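Local coordinates for protein transferrin (Manduca sexta, PDB 6WB6) that binds a single ferric ion together with a carbonate anion and transports iron as a secreted insect glycoprotein, at residues 107-112 with 156-161; 73-78 with 288-293. One frame throughout, in Å; residues are numbered along the deposited sequence.

Contact 1 of 2, residues 107-112 with 156-161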
loop_
_atom_site.group_PDB
_atom_site.type_symbol
_atom_site.label_atom_id
_atom_site.label_comp_id
_atom_site.label_asym_id
_atom_site.label_seq_id
_atom_site.Cartn_x
_atom_site.Cartn_y
_atom_site.Cartn_z
ATOM N N GLN A 107 -25.766 20.188 14.862
ATOM C CA GLN A 107 -25.147 20.830 16.004
ATOM C C GLN A 107 -23.889 20.126 16.466
ATOM O O GLN A 107 -23.313 20.519 17.485
ATOM C CB GLN A 107 -26.173 20.923 17.126
ATOM C CG GLN A 107 -27.285 21.928 16.771
ATOM C CD GLN A 107 -28.574 21.654 17.490
ATOM O OE1 GLN A 107 -28.577 21.131 18.597
ATOM N NE2 GLN A 107 -29.687 21.999 16.859
ATOM N N LEU A 108 -23.434 19.105 15.741
ATOM C CA LEU A 108 -22.098 18.591 16.000
ATOM C C LEU A 108 -21.049 19.590 15.554
ATOM O O LEU A 108 -19.891 19.492 15.977
ATOM C CB LEU A 108 -21.889 17.239 15.307
ATOM C CG LEU A 108 -22.667 16.073 15.955
ATOM C CD1 LEU A 108 -22.464 14.782 15.185
ATOM C CD2 LEU A 108 -22.285 15.889 17.443
ATOM N N LYS A 109 -21.458 20.570 14.755
ATOM C CA LYS A 109 -20.539 21.581 14.252
ATOM C C LYS A 109 -19.977 22.382 15.410
ATOM O O LYS A 109 -20.698 22.746 16.335
ATOM C CB LYS A 109 -21.243 22.538 13.281
ATOM C CG LYS A 109 -20.331 23.683 12.754
ATOM C CD LYS A 109 -21.116 24.659 11.868
ATOM C CE LYS A 109 -20.353 25.093 10.580
ATOM N NZ LYS A 109 -19.034 25.762 10.835
ATOM N N GLY A 110 -18.688 22.674 15.338
ATOM C CA GLY A 110 -18.046 23.453 16.350
ATOM C C GLY A 110 -17.690 22.691 17.605
ATOM O O GLY A 110 -17.097 23.281 18.516
ATOM N N LEU A 111 -18.006 21.405 17.679
ATOM C CA LEU A 111 -17.695 20.641 18.875
ATOM C C LEU A 111 -16.246 20.170 18.854
ATOM O O LEU A 111 -15.613 20.071 17.799
ATOM C CB LEU A 111 -18.615 19.438 19.006
ATOM C CG LEU A 111 -20.101 19.688 19.221
ATOM C CD1 LEU A 111 -20.766 18.335 19.388
ATOM C CD2 LEU A 111 -20.374 20.538 20.402
ATOM N N ARG A 112 -15.716 19.894 20.045
ATOM C CA ARG A 112 -14.462 19.176 20.179
ATOM C C ARG A 112 -14.735 17.675 20.095
ATOM O O ARG A 112 -15.409 17.114 20.967
ATOM C CB ARG A 112 -13.787 19.537 21.495
ATOM C CG ARG A 112 -13.587 21.033 21.730
ATOM C CD ARG A 112 -12.811 21.229 23.023
ATOM N NE ARG A 112 -13.648 20.890 24.168
ATOM C CZ ARG A 112 -14.572 21.701 24.666
ATOM N NH1 ARG A 112 -14.741 22.901 24.128
ATOM N NH2 ARG A 112 -15.310 21.317 25.699
ATOM N N SER A 156 -11.409 19.575 10.097
ATOM C CA SER A 156 -10.788 20.627 10.912
ATOM C C SER A 156 -11.538 21.948 10.845
ATOM O O SER A 156 -11.334 22.808 11.706
ATOM C CB SER A 156 -9.352 20.883 10.480
ATOM O OG SER A 156 -9.331 21.386 9.178
ATOM N N THR A 157 -12.381 22.121 9.834
ATOM C CA THR A 157 -13.267 23.269 9.697
ATOM C C THR A 157 -14.629 23.063 10.358
ATOM O O THR A 157 -15.289 24.046 10.706
ATOM C CB THR A 157 -13.457 23.558 8.198
ATOM O OG1 THR A 157 -12.265 24.168 7.697
ATOM C CG2 THR A 157 -14.660 24.442 7.926
ATOM N N PHE A 158 -15.075 21.823 10.531
ATOM C CA PHE A 158 -16.392 21.572 11.113
ATOM C C PHE A 158 -16.295 21.450 12.629
ATOM O O PHE A 158 -17.077 22.050 13.369
ATOM C CB PHE A 158 -16.979 20.298 10.503
ATOM C CG PHE A 158 -18.414 19.989 10.905
ATOM C CD1 PHE A 158 -19.483 20.705 10.388
ATOM C CD2 PHE A 158 -18.692 18.929 11.732
ATOM C CE1 PHE A 158 -20.785 20.382 10.720
ATOM C CE2 PHE A 158 -20.004 18.600 12.058
ATOM C CZ PHE A 158 -21.039 19.325 11.556
ATOM N N PHE A 159 -15.348 20.660 13.099
ATOM C CA PHE A 159 -15.102 20.531 14.518
ATOM C C PHE A 159 -14.126 21.616 14.951
ATOM O O PHE A 159 -13.290 22.076 14.169
ATOM C CB PHE A 159 -14.577 19.124 14.837
ATOM C CG PHE A 159 -15.566 18.013 14.484
ATOM C CD1 PHE A 159 -16.829 17.983 15.059
ATOM C CD2 PHE A 159 -15.232 17.018 13.593
ATOM C CE1 PHE A 159 -17.749 16.975 14.743
ATOM C CE2 PHE A 159 -16.137 16.008 13.275
ATOM C CZ PHE A 159 -17.394 15.982 13.862
ATOM N N ALA A 160 -14.309 22.087 16.180
ATOM C CA ALA A 160 -13.399 23.070 16.754
ATOM C C ALA A 160 -12.027 22.466 16.952
ATOM O O ALA A 160 -11.008 23.058 16.592
ATOM C CB ALA A 160 -13.946 23.564 18.098
ATOM N N LYS A 161 -11.990 21.297 17.569
ATOM C CA LYS A 161 -10.777 20.544 17.775
ATOM C C LYS A 161 -11.153 19.080 17.655
ATOM O O LYS A 161 -12.325 18.715 17.797
ATOM C CB LYS A 161 -10.156 20.815 19.154
ATOM C CG LYS A 161 -9.816 22.237 19.451
ATOM C CD LYS A 161 -9.056 22.333 20.785
ATOM C CE LYS A 161 -8.365 23.677 20.925
ATOM N NZ LYS A 161 -7.945 23.908 22.325
HETATM O O HOH W 1 -17.368 25.108 13.200
#
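Lys-109 lies across one face of the Phe-158 ring, and the two side chains cross obliquely. Its CA stands 3.7 Å from the ring centroid and only 16° off the ring normal, a CH-pi contact displaced toward the rim, while CB settles over the same face, 3.4 Å from Phe-158 CE1. With CG anti to the backbone N (chi1 177°), the lysine chain runs on past the ring toward the helix end; bends at its outer torsions then bring NZ to a water, which in turn donates to Phe-158 O. That carbonyl is gripped a second time, and more directly, by Gly-110 N, whose N-H reaches Phe-158 O at 2.6 Å in a nearly straight bond.

The donor sits in a type II beta turn from Leu-108 to Leu-111, closed by Leu-111 N on Leu-108 O, with Gly-110 at positive phi. Helix 147-158 ends against this turn, and Phe-159 is the first residue to leave helical geometry. Both chains then run into neighbouring parallel strands, 112-114 and 161-163, of the mixed sheet in the iron-binding half of the protein; helices 121-131 and 147-158 between them make the link a crossover connection, and strand 218-222 is the other parallel neighbour of 112-114.

The Phe-159 ring receives carbonyl oxygens at its edge, near its plane: Leu-108 O is 3.5 Å from Phe-159 CE1 and Leu-111 O 3.7 Å from Phe-159 CD1. Leu-111 O also accepts from Ala-160 N at 2.9 Å, the donor standing above the carbonyl plane. Leu-108 meets both rings through CB, 4.0 Å from Phe-158 CE2, and Leu-131 of helix 121-131 packs on this leucine and on Phe-159. The Arg-112 side chain starts beside Lys-161, but its end leads away, NE bonding to Asn-215 O.

Contact 2 of 2, residues 73-78 with 288-293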
loop_
_atom_site.group_PDB
_atom_site.type_symbol
_atom_site.label_atom_id
_atom_site.label_comp_id
_atom_site.label_asym_id
_atom_site.label_seq_id
_atom_site.Cartn_x
_atom_site.Cartn_y
_atom_site.Cartn_z
ATOM N N VAL A 73 -23.777 -15.278 -3.012
ATOM C CA VAL A 73 -24.612 -15.335 -1.821
ATOM C C VAL A 73 -23.688 -15.381 -0.620
ATOM O O VAL A 73 -22.783 -16.216 -0.562
ATOM C CB VAL A 73 -25.548 -16.561 -1.827
ATOM C CG1 VAL A 73 -24.736 -17.862 -1.905
ATOM C CG2 VAL A 73 -26.415 -16.562 -0.589
ATOM N N VAL A 74 -23.875 -14.456 0.312
ATOM C CA VAL A 74 -23.204 -14.549 1.604
ATOM C C VAL A 74 -23.989 -15.540 2.449
ATOM O O VAL A 74 -25.072 -15.222 2.931
ATOM C CB VAL A 74 -23.098 -13.188 2.294
ATOM C CG1 VAL A 74 -22.533 -13.363 3.705
ATOM C CG2 VAL A 74 -22.208 -12.256 1.448
ATOM N N PHE A 75 -23.436 -16.746 2.631
ATOM C CA PHE A 75 -24.130 -17.814 3.340
ATOM C C PHE A 75 -23.525 -18.107 4.702
ATOM O O PHE A 75 -23.994 -19.017 5.386
ATOM C CB PHE A 75 -24.144 -19.101 2.492
ATOM C CG PHE A 75 -22.781 -19.686 2.266
ATOM C CD1 PHE A 75 -22.247 -20.594 3.156
ATOM C CD2 PHE A 75 -22.028 -19.316 1.159
ATOM C CE1 PHE A 75 -21.007 -21.128 2.954
ATOM C CE2 PHE A 75 -20.769 -19.844 0.958
ATOM C CZ PHE A 75 -20.265 -20.758 1.860
ATOM N N GLN A 76 -22.488 -17.382 5.106
ATOM C CA GLN A 76 -21.822 -17.652 6.373
ATOM C C GLN A 76 -21.244 -16.374 6.956
ATOM O O GLN A 76 -20.557 -15.625 6.249
ATOM C CB GLN A 76 -20.704 -18.681 6.186
ATOM C CG GLN A 76 -20.295 -19.361 7.465
ATOM C CD GLN A 76 -21.051 -20.630 7.651
ATOM O OE1 GLN A 76 -20.476 -21.718 7.611
ATOM N NE2 GLN A 76 -22.362 -20.513 7.820
ATOM N N GLU A 77 -21.502 -16.145 8.242
ATOM C CA GLU A 77 -20.921 -15.025 8.977
ATOM C C GLU A 77 -19.927 -15.543 10.004
ATOM O O GLU A 77 -20.202 -16.514 10.720
ATOM C CB GLU A 77 -21.995 -14.196 9.690
ATOM C CG GLU A 77 -22.813 -13.324 8.780
ATOM C CD GLU A 77 -23.952 -12.653 9.508
ATOM O OE1 GLU A 77 -25.028 -12.514 8.913
ATOM O OE2 GLU A 77 -23.779 -12.286 10.688
ATOM N N TYR A 78 -18.776 -14.900 10.060
ATOM C CA TYR A 78 -17.807 -15.092 11.132
ATOM C C TYR A 78 -18.047 -14.054 12.225
ATOM O O TYR A 78 -17.960 -12.844 11.975
ATOM C CB TYR A 78 -16.386 -14.959 10.590
ATOM C CG TYR A 78 -15.945 -16.045 9.629
ATOM C CD1 TYR A 78 -16.663 -17.234 9.508
ATOM C CD2 TYR A 78 -14.810 -15.878 8.845
ATOM C CE1 TYR A 78 -16.254 -18.229 8.639
ATOM C CE2 TYR A 78 -14.386 -16.871 7.974
ATOM C CZ TYR A 78 -15.115 -18.038 7.869
ATOM O OH TYR A 78 -14.711 -19.037 7.009
ATOM N N PRO A 288 -24.453 -29.061 4.621
ATOM C CA PRO A 288 -23.249 -29.870 4.907
ATOM C C PRO A 288 -21.970 -29.049 4.942
ATOM O O PRO A 288 -21.093 -29.284 5.785
ATOM C CB PRO A 288 -23.224 -30.897 3.771
ATOM C CG PRO A 288 -24.534 -30.755 3.046
ATOM C CD PRO A 288 -25.050 -29.380 3.316
ATOM N N LEU A 289 -21.834 -28.086 4.026
ATOM C CA LEU A 289 -20.672 -27.210 4.047
ATOM C C LEU A 289 -20.592 -26.423 5.350
ATOM O O LEU A 289 -19.510 -26.269 5.926
ATOM C CB LEU A 289 -20.729 -26.251 2.855
ATOM C CG LEU A 289 -19.543 -25.312 2.705
ATOM C CD1 LEU A 289 -18.253 -26.095 2.606
ATOM C CD2 LEU A 289 -19.738 -24.398 1.500
ATOM N N ARG A 290 -21.719 -25.877 5.804
ATOM C CA ARG A 290 -21.702 -25.018 6.989
ATOM C C ARG A 290 -21.225 -25.789 8.211
ATOM O O ARG A 290 -20.524 -25.247 9.084
ATOM C CB ARG A 290 -23.094 -24.458 7.242
ATOM C CG ARG A 290 -23.578 -23.428 6.221
ATOM C CD ARG A 290 -25.087 -23.185 6.362
ATOM N NE ARG A 290 -25.456 -21.789 6.147
ATOM C CZ ARG A 290 -26.695 -21.367 5.913
ATOM N NH1 ARG A 290 -27.695 -22.235 5.845
ATOM N NH2 ARG A 290 -26.933 -20.069 5.734
ATOM N N GLU A 291 -21.602 -27.062 8.278
ATOM C CA GLU A 291 -21.168 -27.950 9.345
ATOM C C GLU A 291 -19.677 -28.229 9.244
ATOM O O GLU A 291 -18.985 -28.337 10.265
ATOM C CB GLU A 291 -22.017 -29.230 9.255
ATOM C CG GLU A 291 -21.572 -30.472 10.039
ATOM C CD GLU A 291 -21.882 -31.780 9.247
ATOM O OE1 GLU A 291 -21.700 -31.797 7.999
ATOM O OE2 GLU A 291 -22.318 -32.775 9.855
ATOM N N LYS A 292 -19.168 -28.358 8.022
ATOM C CA LYS A 292 -17.739 -28.565 7.826
ATOM C C LYS A 292 -16.925 -27.353 8.276
ATOM O O LYS A 292 -15.946 -27.488 9.016
ATOM C CB LYS A 292 -17.455 -28.869 6.360
ATOM C CG LYS A 292 -15.993 -29.076 6.081
ATOM C CD LYS A 292 -15.521 -30.456 6.475
ATOM C CE LYS A 292 -14.054 -30.577 6.173
ATOM N NZ LYS A 292 -13.484 -31.838 6.633
ATOM N N VAL A 293 -17.276 -26.167 7.794
ATOM C CA VAL A 293 -16.546 -24.965 8.193
ATOM C C VAL A 293 -16.619 -24.768 9.706
ATOM O O VAL A 293 -15.608 -24.497 10.364
ATOM C CB VAL A 293 -17.085 -23.743 7.429
ATOM C CG1 VAL A 293 -16.369 -22.478 7.885
ATOM C CG2 VAL A 293 -16.870 -23.957 5.948
#
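Leu-289 and Phe-75 meet at about a right angle, the methyl CD2 of Leu-289 3.7 Å from Phe-75 CZ. Phe-75 starts toward the helix, and with CG between the backbone N and the carbonyl carbon (chi1 65°) the far end of the ring, CZ and CE1, comes against this methyl.

One residue on, Arg-290 supplies the polar grip. Its NE and NH2 both donate to Phe-75 O, at 3.2 Å from NE and 3.1 Å from NH2, so the guanidinium holds one oxygen side-on and nearly in its own plane. The Gln-76 amide lies beside it, the two planes 17° apart, and Gln-76 NE2 packs 3.5 Å from Arg-290 CG while bonding to Asp-323 OD1. Gln-76 OE1 is buried with no hydrogen-bonding partner in the model. Replacing Arg-290 by alanine would remove both N-H donors, which would probably leave Phe-75 O without either bond and the Gln-76 amide without the chain it packs on.

Val-293 closes the contact, its CG1 at the edge of the Tyr-78 ring, 3.9 Å from Tyr-78 OH, a hydroxyl bonded to Leu-312 O. Helix 286-300 thus packs on strand 72-79, an inner strand of the antiparallel four-stranded sheet, the axes of the two short segments coming within 9.8 Å at 27°.

Apolar contacts flank a paired donation to one backbone carbonyl, so polar chemistry as well as packing joins helix to strand.

Along the chain, contact 1 is nested within contact 2: strand 72-79 comes first, then both segments of contact 1, then helix 286-300. Their centres lie 44 Å apart and their nearest atoms about 27 Å, so they do not touch. All four segments belong to the first transferrin-like repeat, yet they serve different sheets, the mixed one carrying strands 112-114 and 161-163 for contact 1 and the antiparallel one containing strand 72-79 for contact 2. The ferric site, with Tyr-90 and Tyr-204 as metal ligands, lies between these regions. A helix end meeting a turn in contact 1 and helix-on-sheet packing in contact 2 therefore organise separate parts of one iron-binding lobe.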